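Local coordinates for putative Lipoprotein (Shewanella oneidensis, PDB 3U24) that is of unknown function but binds zinc and calcium ions, and belongs to the DUF885 family of the peptidase MA clan, consistent with a metallopeptidase-like lipoprotein, at residues N52-R64 / R148-N162. Numbering follows the deposited sequence.
With ZN (zinc ion), chain K; EDO (1,2-ethanediol), chain Y; ACY (acetic acid), chain N; EDO (1,2-ethanediol), chain P.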
# COMPACT_ATOMS: atom_id res chain seq x y z
N ASN A 52 -12.91 -12.31 18.37
CA ASN A 52 -14.36 -12.29 18.57
C ASN A 52 -15.06 -11.90 17.28
O ASN A 52 -15.54 -10.78 17.12
CB ASN A 52 -14.69 -11.35 19.75
CG ASN A 52 -16.12 -11.50 20.27
OD1 ASN A 52 -16.47 -10.86 21.23
ND2 ASN A 52 -16.95 -12.28 19.60
N ASP A 53 -15.13 -12.84 16.35
CA ASP A 53 -15.67 -12.57 15.05
C ASP A 53 -17.18 -12.29 15.11
O ASP A 53 -17.73 -11.65 14.22
CB ASP A 53 -15.43 -13.75 14.12
CG ASP A 53 -13.96 -13.98 13.80
OD1 ASP A 53 -13.09 -13.11 14.11
OD2 ASP A 53 -13.67 -15.05 13.19
N GLY A 54 -17.85 -12.75 16.16
CA GLY A 54 -19.26 -12.51 16.29
C GLY A 54 -19.69 -11.12 16.74
O GLY A 54 -20.89 -10.85 16.84
N TYR A 55 -18.72 -10.26 17.03
CA TYR A 55 -18.98 -8.95 17.60
C TYR A 55 -18.75 -7.89 16.56
O TYR A 55 -17.64 -7.72 16.09
CB TYR A 55 -18.02 -8.70 18.76
CG TYR A 55 -18.31 -7.40 19.47
CD1 TYR A 55 -19.36 -7.33 20.37
CD2 TYR A 55 -17.58 -6.25 19.20
CE1 TYR A 55 -19.66 -6.14 21.02
CE2 TYR A 55 -17.88 -5.05 19.84
CZ TYR A 55 -18.92 -5.01 20.75
OH TYR A 55 -19.25 -3.87 21.40
N LEU A 56 -19.80 -7.18 16.17
CA LEU A 56 -19.69 -6.08 15.23
C LEU A 56 -19.65 -4.80 16.03
O LEU A 56 -20.62 -4.48 16.69
CB LEU A 56 -20.89 -6.06 14.30
CG LEU A 56 -20.98 -4.96 13.25
CD1 LEU A 56 -19.84 -5.04 12.26
CD2 LEU A 56 -22.34 -5.02 12.55
N GLU A 57 -18.54 -4.07 15.95
CA GLU A 57 -18.44 -2.78 16.65
C GLU A 57 -19.38 -1.79 16.00
O GLU A 57 -19.47 -1.73 14.79
CB GLU A 57 -17.01 -2.23 16.60
CG GLU A 57 -15.95 -3.21 17.12
CD GLU A 57 -15.19 -3.94 15.99
OE1 GLU A 57 -15.83 -4.39 15.00
OE2 GLU A 57 -13.95 -4.08 16.09
N ILE A 58 -20.13 -1.06 16.81
CA ILE A 58 -21.02 -0.03 16.31
C ILE A 58 -20.21 1.26 16.34
O ILE A 58 -19.69 1.66 17.39
CB ILE A 58 -22.30 0.08 17.16
CG1 ILE A 58 -23.10 -1.23 17.06
CG2 ILE A 58 -23.19 1.24 16.67
CD1 ILE A 58 -23.93 -1.55 18.29
N PRO A 59 -20.05 1.90 15.19
CA PRO A 59 -19.14 3.06 15.14
C PRO A 59 -19.89 4.32 15.54
O PRO A 59 -20.15 5.16 14.73
CB PRO A 59 -18.71 3.08 13.68
CG PRO A 59 -19.91 2.55 12.95
CD PRO A 59 -20.67 1.63 13.88
N ASP A 60 -20.29 4.40 16.80
CA ASP A 60 -20.97 5.57 17.35
C ASP A 60 -20.05 6.31 18.30
O ASP A 60 -18.88 5.98 18.44
CB ASP A 60 -22.25 5.14 18.08
CG ASP A 60 -22.00 4.15 19.22
OD1 ASP A 60 -20.86 4.11 19.78
OD2 ASP A 60 -22.96 3.39 19.53
N GLU A 61 -20.59 7.31 18.97
CA GLU A 61 -19.80 8.16 19.84
C GLU A 61 -19.21 7.42 21.03
O GLU A 61 -18.08 7.71 21.43
CB GLU A 61 -20.65 9.33 20.31
CG GLU A 61 -19.87 10.35 21.14
CD GLU A 61 -20.78 11.44 21.65
OE1 GLU A 61 -21.64 11.12 22.50
OE2 GLU A 61 -20.65 12.59 21.18
N ALA A 62 -19.91 6.43 21.57
CA ALA A 62 -19.32 5.63 22.65
C ALA A 62 -18.09 4.90 22.16
O ALA A 62 -17.13 4.74 22.90
CB ALA A 62 -20.33 4.63 23.22
N GLY A 63 -18.12 4.44 20.90
CA GLY A 63 -16.92 3.85 20.21
C GLY A 63 -15.71 4.78 20.22
O GLY A 63 -14.61 4.39 20.60
N ARG A 64 -15.93 6.04 19.84
CA ARG A 64 -14.87 7.03 19.82
C ARG A 64 -14.35 7.35 21.24
O ARG A 64 -13.14 7.33 21.46
CB ARG A 64 -15.36 8.31 19.15
CG ARG A 64 -15.70 8.07 17.69
CD ARG A 64 -15.82 9.31 16.84
NE ARG A 64 -16.99 10.05 17.24
CZ ARG A 64 -18.25 9.80 16.88
NH1 ARG A 64 -18.58 8.81 16.06
NH2 ARG A 64 -19.20 10.59 17.39
N ARG A 148 -22.72 -11.90 14.23
CA ARG A 148 -22.28 -10.60 13.71
C ARG A 148 -23.39 -9.82 12.99
O ARG A 148 -23.34 -8.59 12.88
CB ARG A 148 -21.05 -10.81 12.82
CG ARG A 148 -20.25 -9.56 12.44
CD ARG A 148 -19.14 -9.86 11.42
NE ARG A 148 -18.31 -8.69 11.19
CZ ARG A 148 -17.27 -8.37 11.96
NH1 ARG A 148 -16.89 -9.16 12.98
NH2 ARG A 148 -16.58 -7.25 11.70
N MSE A 149 -24.38 -10.54 12.45
CA MSE A 149 -25.53 -9.90 11.80
C MSE A 149 -26.47 -9.12 12.76
O MSE A 149 -27.16 -8.18 12.30
CB MSE A 149 -26.35 -10.92 10.98
CG MSE A 149 -25.65 -11.37 9.71
SE MSE A 149 -26.85 -12.44 8.58
CE MSE A 149 -27.19 -13.90 9.86
N GLU A 150 -26.47 -9.48 14.05
CA GLU A 150 -27.39 -8.92 15.06
C GLU A 150 -27.48 -7.43 14.93
O GLU A 150 -28.58 -6.90 14.77
CB GLU A 150 -26.94 -9.20 16.50
CG GLU A 150 -27.49 -10.49 17.14
CD GLU A 150 -26.81 -10.86 18.48
OE1 GLU A 150 -25.62 -11.33 18.47
OE2 GLU A 150 -27.50 -10.71 19.54
N ASN A 151 -26.33 -6.77 14.97
CA ASN A 151 -26.26 -5.30 15.00
C ASN A 151 -26.05 -4.55 13.68
O ASN A 151 -25.72 -3.38 13.69
CB ASN A 151 -25.26 -4.86 16.08
CG ASN A 151 -25.81 -5.17 17.47
OD1 ASN A 151 -27.01 -4.96 17.72
ND2 ASN A 151 -25.01 -5.79 18.32
N ILE A 152 -26.34 -5.19 12.57
CA ILE A 152 -26.24 -4.50 11.30
C ILE A 152 -27.14 -3.26 11.21
O ILE A 152 -26.69 -2.23 10.70
CB ILE A 152 -26.42 -5.45 10.08
CG1 ILE A 152 -25.18 -6.33 9.95
CG2 ILE A 152 -26.69 -4.66 8.79
CD1 ILE A 152 -25.26 -7.46 8.94
N PRO A 153 -28.41 -3.34 11.66
CA PRO A 153 -29.25 -2.10 11.59
C PRO A 153 -28.63 -0.99 12.41
O PRO A 153 -28.58 0.17 11.99
CB PRO A 153 -30.57 -2.54 12.19
CG PRO A 153 -30.68 -3.97 11.72
CD PRO A 153 -29.26 -4.53 11.86
N ALA A 154 -28.14 -1.36 13.58
CA ALA A 154 -27.53 -0.35 14.49
C ALA A 154 -26.28 0.29 13.90
O ALA A 154 -26.02 1.45 14.08
CB ALA A 154 -27.18 -0.97 15.83
N TYR A 155 -25.49 -0.53 13.22
CA TYR A 155 -24.27 -0.09 12.58
C TYR A 155 -24.60 1.02 11.59
O TYR A 155 -23.97 2.02 11.61
CB TYR A 155 -23.60 -1.27 11.86
CG TYR A 155 -22.34 -0.94 11.13
CD1 TYR A 155 -22.38 -0.41 9.85
CD2 TYR A 155 -21.11 -1.13 11.72
CE1 TYR A 155 -21.20 -0.09 9.16
CE2 TYR A 155 -19.90 -0.81 11.05
CZ TYR A 155 -19.96 -0.29 9.78
OH TYR A 155 -18.79 0.02 9.10
N TYR A 156 -25.59 0.81 10.71
CA TYR A 156 -25.90 1.82 9.72
C TYR A 156 -26.70 3.03 10.29
O TYR A 156 -26.52 4.14 9.78
CB TYR A 156 -26.58 1.19 8.49
CG TYR A 156 -25.64 0.33 7.63
CD1 TYR A 156 -24.68 0.92 6.84
CD2 TYR A 156 -25.74 -1.06 7.60
CE1 TYR A 156 -23.81 0.16 6.07
CE2 TYR A 156 -24.88 -1.84 6.82
CZ TYR A 156 -23.90 -1.20 6.07
OH TYR A 156 -23.06 -1.92 5.26
N ALA A 157 -27.55 2.81 11.29
CA ALA A 157 -28.12 3.94 12.07
C ALA A 157 -27.01 4.84 12.65
O ALA A 157 -27.12 6.06 12.58
CB ALA A 157 -29.08 3.48 13.21
N ALA A 158 -25.97 4.22 13.23
CA ALA A 158 -24.81 4.96 13.74
C ALA A 158 -24.10 5.76 12.61
O ALA A 158 -23.69 6.92 12.78
CB ALA A 158 -23.80 4.01 14.43
N ALA A 159 -23.99 5.12 11.46
CA ALA A 159 -23.36 5.74 10.31
C ALA A 159 -24.10 7.03 9.98
O ALA A 159 -23.49 8.07 9.84
CB ALA A 159 -23.37 4.80 9.11
N ARG A 160 -25.43 6.93 9.87
CA ARG A 160 -26.21 8.05 9.42
C ARG A 160 -26.23 9.19 10.46
O ARG A 160 -26.26 10.37 10.08
CB ARG A 160 -27.62 7.62 9.01
CG ARG A 160 -27.60 6.67 7.82
CD ARG A 160 -28.99 6.39 7.32
NE ARG A 160 -29.76 5.67 8.32
CZ ARG A 160 -29.86 4.34 8.39
NH1 ARG A 160 -29.25 3.55 7.52
NH2 ARG A 160 -30.57 3.78 9.34
N GLY A 161 -26.15 8.83 11.73
CA GLY A 161 -26.05 9.81 12.83
C GLY A 161 -24.68 10.48 12.93
O GLY A 161 -24.56 11.55 13.49
N ASN A 162 -23.64 9.87 12.39
CA ASN A 162 -22.29 10.44 12.43
C ASN A 162 -21.92 11.25 11.22
O ASN A 162 -21.14 12.18 11.30
CB ASN A 162 -21.24 9.34 12.42
CG ASN A 162 -21.01 8.73 13.75
OD1 ASN A 162 -21.49 9.21 14.78
ND2 ASN A 162 -20.17 7.66 13.74
ZN ZN K . -22.74 13.27 23.02
C1 EDO Y . -30.01 -5.09 17.45
O1 EDO Y . -30.16 -6.14 16.47
C2 EDO Y . -29.70 -3.68 16.90
O2 EDO Y . -29.44 -3.62 15.48
C ACY N . -15.94 12.17 20.75
O ACY N . -15.78 12.06 19.49
OXT ACY N . -17.04 12.34 21.33
CH3 ACY N . -14.77 12.12 21.68
C1 EDO P . -15.64 -3.99 8.70
O1 EDO P . -16.44 -4.35 7.56
C2 EDO P . -16.47 -3.41 9.87
O2 EDO P . -17.19 -4.47 10.49
O HOH W 1 -15.06 -8.63 15.20
O HOH W 2 -23.98 13.37 20.78
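Arg148 and Leu56 bury the most surface where the extended loop before helix 61-79 crosses the end of helix 138-148 and then follows helix 152-162, a loop-on-helix contact in the largely helical DUF885 fold. With CG anti to the backbone N (chi1 -167°) and the chain extended on to NE, the Arg148 guanidinium reaches past Leu56 to the loop backbone. There NH1 donates to Asp53 O at 2.9 Å, with the acceptor in the guanidinium plane, and also to a water that bridges Asn52 O and Tyr55 O; NH2 is hydrogen-bonded to Thr42 OG1. Cutting this side chain back to an alanine is likely to deprive Asp53 O and the bridging water of the NH1 they share, and Thr42 of NH2. Leu56 crosses the arginine at about a right angle, and its CD2 settles 4.0 Å from Tyr155 CB and 4.1 Å from Ile152 CG1. Pro59 lies over one face of the Tyr155 ring, a CH-pi contact with CG 4.2 Å from the centroid and 25° off the normal, while Glu57 O meets the ring edge; the phenol OH is hydrogen-bonded to Asn122 N. Asn162 ND2, also hydrogen-bonded to Tyr121 OH, donates weakly to Pro59 O at 2.7 Å, the N-H...O angle only 117°.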